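Local coordinates for protein Bis(5'-nucleosyl)-tetraphosphatase [asymmetrical] (PDB 1KTG) that hydrolyses diadenosine tetraphosphate asymmetrically to AMP and ATP, using divalent metal ions such as magnesium, at residues A[49-61]-A[95-107]. Sequence-based numbering, arbitrary orientation.
Sequences AIRETKEEANITK and PDDVQLSHEHQNW. With MG (magnesium ion), chain I; MG (magnesium ion), chain F; MG (magnesium ion), chain G; MG (magnesium ion), chain H.
The magnesium cluster of the Nudix active site joins the helix of the Nudix box to the loop 95-103. One magnesium ion (chain I) takes Glu52 OE1 at 2.1 Å and Glu56 OE2 from the helix, and Glu103 OE1 at 2.2 Å from the loop. All three carboxylates bridge metals. Glu56 does so through OE2 alone, shared with the chain F ion, whereas Glu52 and Glu103 use their second oxygens, OE2 in each, for the chain G and chain H ions. The metal explains why Glu56 OE2 and Glu103 OE1, both acceptors, can sit 3.0 Å apart. Glu52 folds back at chi2 (-79°) to bring its carboxylate to the cluster. Arg51 NH1 meets Glu52 OE2 and Glu55 OE2, each from above the carboxylate plane, tying the two glutamates together beside the metals.

His104 brings CE1 within 3.4 Å of Glu56 OE1, its ring turned 58° from the carboxylate. A single water links Glu56 O, Ser101 N and His104 ND1, and another bridges Glu55 O and Gln99 O. Where the helix ends, Gln99 N donates a nearly straight bond to Ala57 O (3.1 Å, 171°), reaching it from above the carbonyl plane. Asn58 follows with positive phi, its side chain lying alongside that of Gln99. Deeper in, Val98 meets Ala57 CB through CG1 and Ile59 CD1 through CG2. Lys36 O of strand 32-38 also binds magnesium beside Glu56. Glutamates of the Nudix-box helix, joined by one from outside the box, form the metal site characteristic of Nudix hydrolases.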
loop_
_atom_site.group_PDB
_atom_site.type_symbol
_atom_site.label_atom_id
_atom_site.label_comp_id
_atom_site.label_asym_id
_atom_site.label_seq_id
_atom_site.Cartn_x
_atom_site.Cartn_y
_atom_site.Cartn_z
ATOM N N ALA A 49 -7.914 2.843 4.987
ATOM C CA ALA A 49 -6.832 2.914 4.011
ATOM C C ALA A 49 -6.319 4.344 3.869
ATOM O O ALA A 49 -5.119 4.585 3.770
ATOM C CB ALA A 49 -7.315 2.403 2.673
ATOM N N ILE A 50 -7.244 5.288 3.836
ATOM C CA ILE A 50 -6.877 6.694 3.692
ATOM C C ILE A 50 -6.165 7.199 4.947
ATOM O O ILE A 50 -5.111 7.847 4.871
ATOM C CB ILE A 50 -8.131 7.524 3.382
ATOM C CG1 ILE A 50 -8.680 7.131 2.006
ATOM C CG2 ILE A 50 -7.810 9.032 3.425
ATOM C CD1 ILE A 50 -10.064 7.688 1.702
ATOM N N ARG A 51 -6.723 6.886 6.111
ATOM C CA ARG A 51 -6.144 7.364 7.362
ATOM C C ARG A 51 -4.762 6.761 7.603
ATOM O O ARG A 51 -3.834 7.448 8.026
ATOM C CB ARG A 51 -7.069 7.060 8.539
ATOM C CG ARG A 51 -6.464 7.401 9.902
ATOM C CD ARG A 51 -7.282 6.916 11.083
ATOM N NE ARG A 51 -7.686 5.529 10.878
ATOM C CZ ARG A 51 -6.877 4.485 10.995
ATOM N NH1 ARG A 51 -5.614 4.661 11.343
ATOM N NH2 ARG A 51 -7.334 3.255 10.760
ATOM N N GLU A 52 -4.626 5.474 7.349
ATOM C CA GLU A 52 -3.333 4.814 7.546
ATOM C C GLU A 52 -2.292 5.354 6.581
ATOM O O GLU A 52 -1.105 5.449 6.909
ATOM C CB GLU A 52 -3.477 3.299 7.400
ATOM C CG GLU A 52 -4.245 2.653 8.552
ATOM C CD GLU A 52 -3.420 2.459 9.817
ATOM O OE1 GLU A 52 -2.174 2.522 9.749
ATOM O OE2 GLU A 52 -4.030 2.219 10.884
ATOM N N THR A 53 -2.732 5.724 5.388
ATOM C CA THR A 53 -1.805 6.298 4.431
ATOM C C THR A 53 -1.292 7.631 4.945
ATOM O O THR A 53 -0.090 7.921 4.870
ATOM C CB THR A 53 -2.481 6.458 3.088
ATOM O OG1 THR A 53 -2.658 5.158 2.525
ATOM C CG2 THR A 53 -1.579 7.193 2.106
ATOM N N LYS A 54 -2.202 8.438 5.482
ATOM C CA LYS A 54 -1.827 9.734 6.029
ATOM C C LYS A 54 -0.891 9.538 7.213
ATOM O O LYS A 54 0.133 10.208 7.321
ATOM C CB LYS A 54 -3.073 10.524 6.452
ATOM N N GLU A 55 -1.221 8.585 8.079
ATOM C CA GLU A 55 -0.425 8.327 9.279
ATOM C C GLU A 55 0.961 7.773 8.995
ATOM O O GLU A 55 1.934 8.193 9.624
ATOM C CB GLU A 55 -1.142 7.335 10.209
ATOM C CG GLU A 55 -2.319 7.913 10.979
ATOM C CD GLU A 55 -3.056 6.872 11.804
ATOM O OE1 GLU A 55 -2.586 5.720 11.882
ATOM O OE2 GLU A 55 -4.121 7.194 12.362
ATOM N N GLU A 56 1.047 6.817 8.074
ATOM C CA GLU A 56 2.297 6.092 7.861
ATOM C C GLU A 56 3.249 6.723 6.848
ATOM O O GLU A 56 4.467 6.523 6.928
ATOM C CB GLU A 56 1.994 4.639 7.476
ATOM C CG GLU A 56 1.219 3.895 8.556
ATOM C CD GLU A 56 0.962 2.438 8.227
ATOM O OE1 GLU A 56 1.233 2.000 7.083
ATOM O OE2 GLU A 56 0.508 1.712 9.139
ATOM N N ALA A 57 2.707 7.463 5.884
ATOM C CA ALA A 57 3.549 8.037 4.834
ATOM C C ALA A 57 3.401 9.546 4.690
ATOM O O ALA A 57 4.103 10.160 3.892
ATOM C CB ALA A 57 3.266 7.355 3.526
ATOM N N ASN A 58 2.490 10.137 5.457
ATOM C CA ASN A 58 2.245 11.577 5.424
ATOM C C ASN A 58 1.730 12.036 4.057
ATOM O O ASN A 58 2.039 13.138 3.606
ATOM C CB ASN A 58 3.501 12.357 5.823
ATOM C CG ASN A 58 3.188 13.705 6.433
ATOM O OD1 ASN A 58 4.021 14.607 6.413
ATOM N ND2 ASN A 58 2.000 13.849 6.995
ATOM N N ILE A 59 0.952 11.163 3.413
ATOM C CA ILE A 59 0.295 11.471 2.148
ATOM C C ILE A 59 -1.208 11.587 2.420
ATOM O O ILE A 59 -1.835 10.644 2.940
ATOM C CB ILE A 59 0.562 10.384 1.113
ATOM C CG1 ILE A 59 2.050 10.342 0.772
ATOM C CG2 ILE A 59 -0.259 10.640 -0.141
ATOM C CD1 ILE A 59 2.485 9.115 -0.017
ATOM N N THR A 60 -1.763 12.739 2.050
ATOM C CA THR A 60 -3.172 13.051 2.248
ATOM C C THR A 60 -4.026 12.635 1.053
ATOM O O THR A 60 -3.532 12.431 -0.063
ATOM C CB THR A 60 -3.384 14.559 2.473
ATOM O OG1 THR A 60 -3.211 15.270 1.234
ATOM C CG2 THR A 60 -2.333 15.159 3.418
ATOM N N LYS A 61 -5.325 12.542 1.295
ATOM C CA LYS A 61 -6.263 12.152 0.253
ATOM C C LYS A 61 -6.179 13.113 -0.926
ATOM O O LYS A 61 -6.293 12.705 -2.081
ATOM C CB LYS A 61 -7.680 12.134 0.822
ATOM C CG LYS A 61 -8.784 12.120 -0.214
ATOM C CD LYS A 61 -8.973 10.746 -0.809
ATOM C CE LYS A 61 -10.221 10.679 -1.710
ATOM N NZ LYS A 61 -11.412 11.362 -1.156
ATOM N N PRO A 95 5.192 15.633 -6.758
ATOM C CA PRO A 95 6.447 15.183 -6.127
ATOM C C PRO A 95 6.485 15.410 -4.624
ATOM O O PRO A 95 7.409 16.028 -4.093
ATOM C CB PRO A 95 7.516 16.053 -6.802
ATOM C CG PRO A 95 6.811 16.902 -7.787
ATOM C CD PRO A 95 5.374 16.890 -7.489
ATOM N N ASP A 96 5.457 14.935 -3.952
ATOM C CA ASP A 96 5.357 15.042 -2.514
ATOM C C ASP A 96 6.349 14.121 -1.831
ATOM O O ASP A 96 6.740 13.076 -2.369
ATOM C CB ASP A 96 3.948 14.693 -2.071
ATOM C CG ASP A 96 2.919 15.654 -2.605
ATOM O OD1 ASP A 96 3.233 16.860 -2.778
ATOM O OD2 ASP A 96 1.757 15.302 -2.863
ATOM N N ASP A 97 6.703 14.507 -0.618
ATOM C CA ASP A 97 7.712 13.833 0.160
ATOM C C ASP A 97 7.100 12.958 1.231
ATOM O O ASP A 97 6.238 13.374 2.014
ATOM C CB ASP A 97 8.637 14.860 0.799
ATOM C CG ASP A 97 9.422 15.642 -0.224
ATOM O OD1 ASP A 97 9.730 15.083 -1.295
ATOM O OD2 ASP A 97 9.767 16.819 -0.062
ATOM N N VAL A 98 7.572 11.729 1.234
ATOM C CA VAL A 98 7.160 10.730 2.185
ATOM C C VAL A 98 7.834 11.008 3.524
ATOM O O VAL A 98 9.010 11.359 3.569
ATOM C CB VAL A 98 7.583 9.358 1.687
ATOM C CG1 VAL A 98 7.438 8.310 2.778
ATOM C CG2 VAL A 98 6.773 8.990 0.459
ATOM N N GLN A 99 7.070 10.850 4.600
ATOM C CA GLN A 99 7.576 10.999 5.950
ATOM C C GLN A 99 6.977 9.856 6.758
ATOM O O GLN A 99 5.782 9.567 6.639
ATOM C CB GLN A 99 7.187 12.341 6.551
ATOM C CG GLN A 99 8.080 13.474 6.096
ATOM C CD GLN A 99 7.647 14.817 6.644
ATOM O OE1 GLN A 99 7.623 15.815 5.915
ATOM N NE2 GLN A 99 7.301 14.848 7.926
ATOM N N LEU A 100 7.809 9.220 7.571
ATOM C CA LEU A 100 7.387 8.051 8.317
ATOM C C LEU A 100 6.999 8.369 9.748
ATOM O O LEU A 100 7.337 9.421 10.295
ATOM C CB LEU A 100 8.511 7.008 8.342
ATOM C CG LEU A 100 9.111 6.581 6.995
ATOM C CD1 LEU A 100 10.196 5.505 7.215
ATOM C CD2 LEU A 100 8.032 6.060 6.058
ATOM N N SER A 101 6.289 7.414 10.336
ATOM C CA SER A 101 5.890 7.450 11.729
ATOM C C SER A 101 6.710 6.376 12.445
ATOM O O SER A 101 7.538 5.719 11.823
ATOM C CB SER A 101 4.402 7.139 11.846
ATOM O OG SER A 101 4.161 5.775 11.569
ATOM N N HIS A 102 6.471 6.172 13.739
ATOM C CA HIS A 102 7.224 5.169 14.489
ATOM C C HIS A 102 7.000 3.745 13.989
ATOM O O HIS A 102 7.790 2.863 14.306
ATOM C CB HIS A 102 6.895 5.229 15.981
ATOM C CG HIS A 102 5.490 4.834 16.309
ATOM N ND1 HIS A 102 5.085 3.518 16.396
ATOM C CD2 HIS A 102 4.400 5.584 16.602
ATOM C CE1 HIS A 102 3.801 3.475 16.702
ATOM N NE2 HIS A 102 3.364 4.715 16.841
ATOM N N GLU A 103 5.950 3.529 13.196
ATOM C CA GLU A 103 5.642 2.185 12.684
ATOM C C GLU A 103 6.568 1.694 11.562
ATOM O O GLU A 103 6.588 0.500 11.261
ATOM C CB GLU A 103 4.172 2.096 12.265
ATOM C CG GLU A 103 3.234 2.146 13.463
ATOM C CD GLU A 103 1.781 1.882 13.141
ATOM O OE1 GLU A 103 1.388 1.917 11.952
ATOM O OE2 GLU A 103 1.031 1.643 14.103
ATOM N N HIS A 104 7.338 2.607 10.960
ATOM C CA HIS A 104 8.239 2.264 9.862
ATOM C C HIS A 104 9.615 2.899 9.999
ATOM O O HIS A 104 9.776 3.935 10.655
ATOM C CB HIS A 104 7.585 2.584 8.513
ATOM C CG HIS A 104 6.310 1.834 8.322
ATOM N ND1 HIS A 104 5.111 2.290 8.821
ATOM C CD2 HIS A 104 6.060 0.611 7.795
ATOM C CE1 HIS A 104 4.171 1.396 8.577
ATOM N NE2 HIS A 104 4.719 0.367 7.960
ATOM N N GLN A 105 10.609 2.246 9.393
ATOM C CA GLN A 105 11.995 2.665 9.552
ATOM C C GLN A 105 12.665 3.048 8.239
ATOM O O GLN A 105 13.791 3.541 8.248
ATOM C CB GLN A 105 12.802 1.564 10.250
ATOM C CG GLN A 105 12.838 0.219 9.506
ATOM C CD GLN A 105 13.730 -0.796 10.195
ATOM O OE1 GLN A 105 14.492 -1.510 9.547
ATOM N NE2 GLN A 105 13.648 -0.849 11.517
ATOM N N ASN A 106 11.986 2.818 7.117
ATOM C CA ASN A 106 12.538 3.177 5.808
ATOM C C ASN A 106 11.457 3.027 4.745
ATOM O O ASN A 106 10.375 2.522 5.024
ATOM C CB ASN A 106 13.719 2.252 5.479
ATOM C CG ASN A 106 14.671 2.830 4.411
ATOM O OD1 ASN A 106 15.576 2.138 3.945
ATOM N ND2 ASN A 106 14.484 4.092 4.053
ATOM N N TRP A 107 11.731 3.501 3.539
ATOM C CA TRP A 107 10.802 3.346 2.433
ATOM C C TRP A 107 11.596 3.248 1.153
ATOM O O TRP A 107 12.791 3.501 1.139
ATOM C CB TRP A 107 9.801 4.514 2.360
ATOM C CG TRP A 107 10.335 5.804 1.782
ATOM C CD1 TRP A 107 10.381 6.149 0.463
ATOM C CD2 TRP A 107 10.859 6.925 2.501
ATOM N NE1 TRP A 107 10.919 7.405 0.318
ATOM C CE2 TRP A 107 11.212 7.906 1.556
ATOM C CE3 TRP A 107 11.060 7.204 3.855
ATOM C CZ2 TRP A 107 11.767 9.131 1.917
ATOM C CZ3 TRP A 107 11.613 8.422 4.210
ATOM C CH2 TRP A 107 11.961 9.367 3.248
HETATM MG MG MG I . -0.522 2.062 10.926
HETATM MG MG MG F . 0.332 -0.344 9.081
HETATM MG MG MG G . -3.522 1.289 12.627
HETATM MG MG MG H . -0.920 0.991 14.292
HETATM O O HOH W 1 3.986 9.923 8.710
HETATM O O HOH W 2 -4.241 3.228 13.642
HETATM O O HOH W 3 1.616 -0.706 7.425
HETATM O O HOH W 4 5.044 5.009 9.244
HETATM O O HOH W 5 2.020 -0.371 10.391
HETATM O O HOH W 6 0.213 -2.430 9.310
HETATM O O HOH W 7 -3.106 0.559 14.645
HETATM O O HOH W 8 -5.450 0.711 12.943
#